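Local coordinates for allophycocyanin beta-18 subunit apoprotein (Chroococcidiopsis thermalis PCC 7203, PDB 6HRK) that covalently binds biliverdin IX alpha and fluoresces in the far-red, as an artificial biliprotein derived from a far-red-induced allophycocyanin subunit, at residues 34-37 / 41-44; 86-89 / 93-96; 63-68 / 72-77. The protein carries 18 engineered substitutions. All blocks are in the same frame, centred on the assembly; numbering follows the deposited sequence.

Interaction 1 of 3, residues 34-37 / 41-44; sequences PELV and GCAY. Engineered in segment 41-44: Cys-42 (natural residue Asn). With BLA (biliverdine IX alpha), chain E.
Glu-35 meets Gly-41 through its backbone: its carbonyl O receives a CA-H...O contact from Gly-41 CA at 3.5 Å, where a side chain on the glycine would run into the 34-37 backbone. Next along the 3-10 turn, Leu-36 does most of the work. Its carbonyl O accepts the N-H of Ala-43 (2.9 Å from Ala-43 N). The methyl of Ala-43 sits beside the same oxygen. With CG beside the backbone N (chi1 -53°), the Leu-36 side chain reaches Cys-42 and lays CD2 3.7 Å from Cys-42 SG; it also packs on Leu-29 and Phe-30 of helix 18-32. Beyond it, the carbonyl O of Val-37 lies in the plane of the Tyr-44 ring, at its edge, 3.3 Å from Tyr-44 CD1. Cys-42, an engineered residue, is joined through SG to CBC of biliverdin, so the leucine packs directly against the sulfur of the linkage. Arg-54 and Asp-55 hydrogen-bond the same pigment. A thioether between cysteine and bilin is characteristic of phycobiliproteins, and here the engineered cysteine makes it from the loop between helix 18-32 and helix 46-69, at the chromophore-attachment site.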
# COMPACT_ATOMS: atom_id res chain seq x y z
N PRO A 34 12.80 8.98 -8.18
CA PRO A 34 14.00 8.26 -8.65
C PRO A 34 15.14 8.20 -7.63
O PRO A 34 16.06 7.41 -7.82
CB PRO A 34 14.41 9.06 -9.89
CG PRO A 34 13.90 10.43 -9.65
CD PRO A 34 12.62 10.27 -8.88
N GLU A 35 15.08 9.03 -6.59
CA GLU A 35 16.01 8.96 -5.45
C GLU A 35 16.08 7.60 -4.75
O GLU A 35 17.13 7.23 -4.22
CB GLU A 35 15.71 10.06 -4.44
CG GLU A 35 14.32 9.99 -3.80
CD GLU A 35 13.52 11.26 -4.01
OE1 GLU A 35 13.24 11.96 -3.01
OE2 GLU A 35 13.19 11.57 -5.17
N LEU A 36 14.97 6.85 -4.75
CA LEU A 36 14.90 5.54 -4.09
C LEU A 36 15.83 4.49 -4.72
O LEU A 36 16.28 3.58 -4.02
CB LEU A 36 13.46 5.01 -4.08
CG LEU A 36 12.34 5.90 -3.52
CD1 LEU A 36 11.08 5.07 -3.30
CD2 LEU A 36 12.74 6.62 -2.24
N VAL A 37 16.10 4.63 -6.01
CA VAL A 37 17.01 3.72 -6.75
C VAL A 37 18.45 4.27 -6.82
O VAL A 37 19.35 3.59 -7.31
CB VAL A 37 16.42 3.42 -8.16
CG1 VAL A 37 17.30 2.46 -8.95
CG2 VAL A 37 15.01 2.86 -8.02
N GLY A 41 18.82 6.01 -1.06
CA GLY A 41 17.42 5.61 -1.18
C GLY A 41 17.10 4.23 -0.64
O GLY A 41 17.98 3.38 -0.52
N CYS A 42 15.82 4.00 -0.36
CA CYS A 42 15.36 2.76 0.27
C CYS A 42 15.10 1.60 -0.70
O CYS A 42 14.41 0.64 -0.35
CB CYS A 42 14.11 3.05 1.12
SG CYS A 42 12.77 3.86 0.22
N ALA A 43 15.65 1.67 -1.92
CA ALA A 43 15.69 0.53 -2.84
C ALA A 43 16.93 0.53 -3.75
O ALA A 43 16.86 0.05 -4.88
CB ALA A 43 14.41 0.48 -3.66
N TYR A 44 18.06 1.05 -3.26
CA TYR A 44 19.29 1.12 -4.05
C TYR A 44 19.84 -0.27 -4.34
O TYR A 44 19.97 -0.66 -5.51
CB TYR A 44 20.37 1.96 -3.34
CG TYR A 44 21.69 2.00 -4.09
CD1 TYR A 44 21.75 2.44 -5.41
CD2 TYR A 44 22.88 1.57 -3.49
CE1 TYR A 44 22.94 2.46 -6.12
CE2 TYR A 44 24.09 1.59 -4.19
CZ TYR A 44 24.11 2.04 -5.50
OH TYR A 44 25.29 2.07 -6.21
CHA BLA E . 12.86 -2.25 7.07
NA BLA E . 10.25 -2.29 7.22
C1A BLA E . 11.50 -2.45 7.72
C2A BLA E . 11.37 -2.89 9.13
C3A BLA E . 10.02 -2.96 9.41
C4A BLA E . 9.31 -2.58 8.15
CMA BLA E . 9.41 -3.36 10.73
CAA BLA E . 12.52 -3.18 10.08
CBA BLA E . 12.63 -4.65 10.44
CGA BLA E . 12.71 -5.54 9.22
O1A BLA E . 11.66 -6.10 8.83
O2A BLA E . 13.81 -5.68 8.65
CHB BLA E . 7.81 -2.48 7.92
NB BLA E . 7.38 -4.82 8.92
C1B BLA E . 6.95 -3.64 8.39
C2B BLA E . 5.54 -3.62 8.30
C3B BLA E . 5.03 -4.82 8.80
C4B BLA E . 6.27 -5.53 9.18
CMB BLA E . 4.73 -2.48 7.75
OB BLA E . 6.32 -6.89 9.77
CAB BLA E . 3.57 -5.23 8.91
CBB BLA E . 3.39 -6.72 9.04
NC BLA E . 9.74 0.63 3.10
C1C BLA E . 8.63 1.11 2.52
C2C BLA E . 9.00 1.72 1.20
C3C BLA E . 10.22 0.86 0.90
C4C BLA E . 10.92 0.70 2.26
CMC BLA E . 7.90 1.63 0.16
OC BLA E . 7.49 1.02 2.95
CAC BLA E . 11.06 1.30 -0.31
CBC BLA E . 11.87 2.55 -0.06
CHD BLA E . 11.74 -0.57 2.33
ND BLA E . 12.00 -1.42 4.75
C1D BLA E . 12.52 -0.95 3.58
C2D BLA E . 14.00 -0.98 3.67
C3D BLA E . 14.28 -1.46 5.04
C4D BLA E . 12.96 -1.72 5.66
CMD BLA E . 15.01 -0.57 2.63
CAD BLA E . 15.64 -1.67 5.67
CBD BLA E . 16.22 -0.36 6.18
CGD BLA E . 17.60 -0.66 6.71
O1D BLA E . 17.77 -0.64 7.95
O2D BLA E . 18.51 -0.93 5.90

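Interaction 2 of 3, residues 86-89 / 93-96; sequences TFNS and PLCP. Engineered in segment 93-96: Cys-95 (natural residue Gly). With BLA (biliverdine IX alpha), chain E.
The ring of Phe-87, whose CB carries it past Leu-94, presents its edge to biliverdin at the short turn between helix 77-90 and helix 94-115, part of the globin-like fold of phycobiliproteins. CE1 approaches C4A of the pigment in the ring plane, at 3.7 Å, while CE2 and CZ border the lactam ring that carries OC, with Phe-87 CZ 3.6 Å from that oxygen. One phenyl edge thus bridges two pyrrole rings that are not neighbours along the curled tetrapyrrole. The second flat group, the amide of Asn-88, crosses the Leu-94 side chain at about a right angle and leans on both its methyls, Asn-88 ND2 lying 3.8 Å from Leu-94 CD2. Together these contacts close the turn. Pro-93 is the N-cap residue of the second helix; its carbonyl O is hydrogen-bonded to Thr-97 OG1. The first torsion of Phe-87, chi1 -81°, sets CG beside the backbone N and sends the ring out to the pigment, leaving CB to meet the leucine. The Phe-87 side chain also touches Ile-92 in the turn. An alanine in place of Phe-87 would keep the CB contact but would probably open a gap beside the bilin, leaving the lactam ring that carries OC and the ring around NA freer to shift. On the opposing helix, CD1 of Leu-94 is the methyl shared by both neighbours: it touches the Asn-88 amide and lies 3.7 Å from Phe-87 CB, while CD2 meets the amide alone.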
# COMPACT_ATOMS: atom_id res chain seq x y z
N THR A 86 10.08 3.99 13.17
CA THR A 86 11.13 3.13 12.62
C THR A 86 11.64 3.67 11.28
O THR A 86 12.85 3.76 11.07
CB THR A 86 10.61 1.69 12.42
OG1 THR A 86 10.04 1.21 13.65
CG2 THR A 86 11.73 0.75 11.98
N PHE A 87 10.72 4.03 10.40
CA PHE A 87 11.05 4.54 9.06
C PHE A 87 11.84 5.84 9.12
O PHE A 87 12.80 6.03 8.35
CB PHE A 87 9.78 4.71 8.22
CG PHE A 87 9.25 3.44 7.60
CD1 PHE A 87 9.39 2.19 8.23
CD2 PHE A 87 8.59 3.49 6.38
CE1 PHE A 87 8.89 1.04 7.64
CE2 PHE A 87 8.09 2.34 5.79
CZ PHE A 87 8.24 1.11 6.42
N ASN A 88 11.44 6.74 10.02
CA ASN A 88 12.20 7.97 10.30
C ASN A 88 13.61 7.69 10.83
O ASN A 88 14.57 8.36 10.44
CB ASN A 88 11.46 8.86 11.32
CG ASN A 88 10.24 9.54 10.73
OD1 ASN A 88 10.18 9.83 9.53
ND2 ASN A 88 9.26 9.83 11.58
N SER A 89 13.72 6.70 11.72
CA SER A 89 15.02 6.29 12.28
C SER A 89 15.93 5.66 11.23
O SER A 89 17.12 5.99 11.16
CB SER A 89 14.82 5.31 13.43
OG SER A 89 14.02 5.86 14.46
N PRO A 93 11.96 7.47 3.71
CA PRO A 93 11.12 8.67 3.72
C PRO A 93 9.62 8.35 3.71
O PRO A 93 9.19 7.41 3.03
CB PRO A 93 11.55 9.43 2.45
CG PRO A 93 12.74 8.71 1.92
CD PRO A 93 12.65 7.31 2.42
N LEU A 94 8.84 9.14 4.45
CA LEU A 94 7.42 8.85 4.70
C LEU A 94 6.49 9.21 3.55
O LEU A 94 5.48 8.52 3.35
CB LEU A 94 6.95 9.55 5.99
CG LEU A 94 7.20 8.84 7.34
CD1 LEU A 94 8.56 8.15 7.42
CD2 LEU A 94 7.05 9.84 8.47
N CYS A 95 6.80 10.27 2.80
CA CYS A 95 5.95 10.72 1.69
C CYS A 95 5.93 9.72 0.51
O CYS A 95 4.85 9.43 -0.01
CB CYS A 95 6.33 12.14 1.22
SG CYS A 95 4.99 13.02 0.38
N PRO A 96 7.10 9.19 0.09
CA PRO A 96 7.12 8.10 -0.90
C PRO A 96 6.42 6.82 -0.44
O PRO A 96 5.76 6.17 -1.24
CB PRO A 96 8.61 7.83 -1.11
CG PRO A 96 9.29 9.09 -0.72
CD PRO A 96 8.46 9.67 0.38
CHA BLA E . 12.86 -2.25 7.07
NA BLA E . 10.25 -2.29 7.22
C1A BLA E . 11.50 -2.45 7.72
C2A BLA E . 11.37 -2.89 9.13
C3A BLA E . 10.02 -2.96 9.41
C4A BLA E . 9.31 -2.58 8.15
CMA BLA E . 9.41 -3.36 10.73
CAA BLA E . 12.52 -3.18 10.08
CBA BLA E . 12.63 -4.65 10.44
CGA BLA E . 12.71 -5.54 9.22
O1A BLA E . 11.66 -6.10 8.83
O2A BLA E . 13.81 -5.68 8.65
CHB BLA E . 7.81 -2.48 7.92
NB BLA E . 7.38 -4.82 8.92
C1B BLA E . 6.95 -3.64 8.39
C2B BLA E . 5.54 -3.62 8.30
C3B BLA E . 5.03 -4.82 8.80
C4B BLA E . 6.27 -5.53 9.18
CMB BLA E . 4.73 -2.48 7.75
OB BLA E . 6.32 -6.89 9.77
CAB BLA E . 3.57 -5.23 8.91
CBB BLA E . 3.39 -6.72 9.04
NC BLA E . 9.74 0.63 3.10
C1C BLA E . 8.63 1.11 2.52
C2C BLA E . 9.00 1.72 1.20
C3C BLA E . 10.22 0.86 0.90
C4C BLA E . 10.92 0.70 2.26
CMC BLA E . 7.90 1.63 0.16
OC BLA E . 7.49 1.02 2.95
CAC BLA E . 11.06 1.30 -0.31
CBC BLA E . 11.87 2.55 -0.06
CHD BLA E . 11.74 -0.57 2.33
ND BLA E . 12.00 -1.42 4.75
C1D BLA E . 12.52 -0.95 3.58
C2D BLA E . 14.00 -0.98 3.67
C3D BLA E . 14.28 -1.46 5.04
C4D BLA E . 12.96 -1.72 5.66
CMD BLA E . 15.01 -0.57 2.63
CAD BLA E . 15.64 -1.67 5.67
CBD BLA E . 16.22 -0.36 6.18
CGD BLA E . 17.60 -0.66 6.71
O1D BLA E . 17.77 -0.64 7.95
O2D BLA E . 18.51 -0.93 5.90

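Interaction 3 of 3, residues 63-68 / 72-77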
# COMPACT_ATOMS: atom_id res chain seq x y z
N CYS A 63 -4.59 -3.81 3.92
CA CYS A 63 -5.74 -3.17 3.28
C CYS A 63 -6.82 -4.17 2.85
O CYS A 63 -8.01 -3.91 3.03
CB CYS A 63 -5.31 -2.31 2.09
SG CYS A 63 -4.34 -0.83 2.52
N SER A 64 -6.40 -5.30 2.27
CA SER A 64 -7.34 -6.36 1.86
C SER A 64 -8.13 -6.90 3.04
O SER A 64 -9.36 -6.99 2.99
CB SER A 64 -6.60 -7.51 1.19
OG SER A 64 -5.89 -7.08 0.05
N TYR A 65 -7.41 -7.26 4.11
CA TYR A 65 -8.02 -7.72 5.37
C TYR A 65 -8.93 -6.65 5.98
O TYR A 65 -10.03 -6.97 6.43
CB TYR A 65 -6.93 -8.12 6.37
CG TYR A 65 -7.42 -8.36 7.79
CD1 TYR A 65 -8.48 -9.23 8.04
CD2 TYR A 65 -6.83 -7.71 8.87
CE1 TYR A 65 -8.93 -9.45 9.33
CE2 TYR A 65 -7.28 -7.92 10.17
CZ TYR A 65 -8.33 -8.79 10.40
OH TYR A 65 -8.76 -9.00 11.68
N ALA A 66 -8.48 -5.40 5.98
CA ALA A 66 -9.26 -4.28 6.50
C ALA A 66 -10.61 -4.12 5.78
O ALA A 66 -11.63 -3.87 6.43
CB ALA A 66 -8.47 -2.99 6.41
N ILE A 67 -10.61 -4.28 4.46
CA ILE A 67 -11.84 -4.22 3.65
C ILE A 67 -12.75 -5.42 3.93
O ILE A 67 -13.96 -5.26 4.04
CB ILE A 67 -11.54 -4.10 2.13
CG1 ILE A 67 -10.84 -2.78 1.82
CG2 ILE A 67 -12.82 -4.20 1.30
CD1 ILE A 67 -10.00 -2.81 0.56
N VAL A 68 -12.16 -6.62 4.03
CA VAL A 68 -12.92 -7.84 4.36
C VAL A 68 -13.47 -7.79 5.78
O VAL A 68 -14.61 -8.19 6.02
CB VAL A 68 -12.06 -9.11 4.15
CG1 VAL A 68 -12.74 -10.36 4.73
CG2 VAL A 68 -11.79 -9.32 2.67
N ALA A 72 -11.02 -0.11 8.62
CA ALA A 72 -9.64 0.09 9.07
C ALA A 72 -9.47 0.09 10.59
O ALA A 72 -8.34 0.12 11.08
CB ALA A 72 -9.08 1.37 8.48
N SER A 73 -10.59 0.07 11.33
CA SER A 73 -10.58 -0.06 12.80
C SER A 73 -9.79 -1.27 13.29
O SER A 73 -9.12 -1.20 14.33
CB SER A 73 -12.02 -0.16 13.33
OG SER A 73 -12.86 0.81 12.72
N VAL A 74 -9.87 -2.37 12.55
CA VAL A 74 -9.11 -3.60 12.85
C VAL A 74 -7.59 -3.41 12.93
O VAL A 74 -6.92 -4.08 13.72
CB VAL A 74 -9.44 -4.75 11.86
CG1 VAL A 74 -10.91 -5.12 11.94
CG2 VAL A 74 -9.01 -4.41 10.43
N LEU A 75 -7.06 -2.49 12.12
CA LEU A 75 -5.63 -2.19 12.11
C LEU A 75 -5.22 -1.42 13.37
O LEU A 75 -5.89 -0.47 13.76
CB LEU A 75 -5.25 -1.37 10.86
CG LEU A 75 -5.53 -2.02 9.50
CD1 LEU A 75 -5.53 -0.98 8.39
CD2 LEU A 75 -4.52 -3.12 9.21
N ASP A 76 -4.12 -1.85 13.98
CA ASP A 76 -3.63 -1.25 15.23
C ASP A 76 -2.89 0.05 14.92
O ASP A 76 -1.89 0.04 14.21
CB ASP A 76 -2.71 -2.24 15.96
CG ASP A 76 -2.43 -1.84 17.40
OD1 ASP A 76 -3.29 -1.22 18.05
OD2 ASP A 76 -1.33 -2.17 17.90
N GLU A 77 -3.40 1.16 15.46
CA GLU A 77 -2.82 2.49 15.21
C GLU A 77 -1.44 2.67 15.85
O GLU A 77 -0.61 3.40 15.32
CB GLU A 77 -3.78 3.60 15.68
CG GLU A 77 -3.37 5.01 15.28
CD GLU A 77 -4.48 6.03 15.46
OE1 GLU A 77 -5.38 6.08 14.60
OE2 GLU A 77 -4.45 6.79 16.45
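A 3.0 Å hydrogen bond from Ile-67 N to Cys-63 O braces the last turns of helix 46-69, which hold Tyr-65 and Ala-66 against Val-74 and Leu-75. Between the segments the contact itself is apolar. Val-74 is the wedge: with CG1 beside the backbone N (chi1 -62°), CG2 falls between N and the carbonyl carbon, lies 3.9 Å from Ala-66 CA and also touches the Tyr-65 ring, meeting CE2 obliquely at 3.9 Å. Tyr-65 has CG anti to its N (chi1 169°), which brings the ring alongside the valine. Deeper in, the methyl of Ala-66 faces Leu-75 CD1 at 4.1 Å and stands near Ala-72 CA, where its small size probably lets the returning chain come close. A bond from Leu-75 N to Ala-72 O, 3.1 Å long, keeps 72-75 tightly turned. Helix 125-134 also packs here, Pro-126 on Ala-66 and Ile-130 on Leu-75, while Glu-125 OE2 accepts a hydrogen bond from Ala-72 N. Asp-76 then takes the N-cap position of the next helix. Here the chain reverses from helix 46-69 into helix 77-90, a hydrophobic interhelical corner of the globin-like phycobiliprotein fold.

In the fold
From the N terminus the contacts come in series, none nested or crossed, in the order 1, 3, 2. Interaction 1 closes a short loop between helix 18-32 and helix 46-69. That second helix runs to interaction 3, which closes the turn into helix 77-90; interaction 2, at the far end of helix 77-90, closes the turn into helix 94-115. Interactions 1 and 3 are on opposite sides of the chain's centre, their nearest atoms about 18 Å apart. Interactions 1 and 2 meet directly, Cys-42 SG packing 4.1 Å from Pro-93 CD, and both touch biliverdin, so two corners distant in sequence border one pigment pocket.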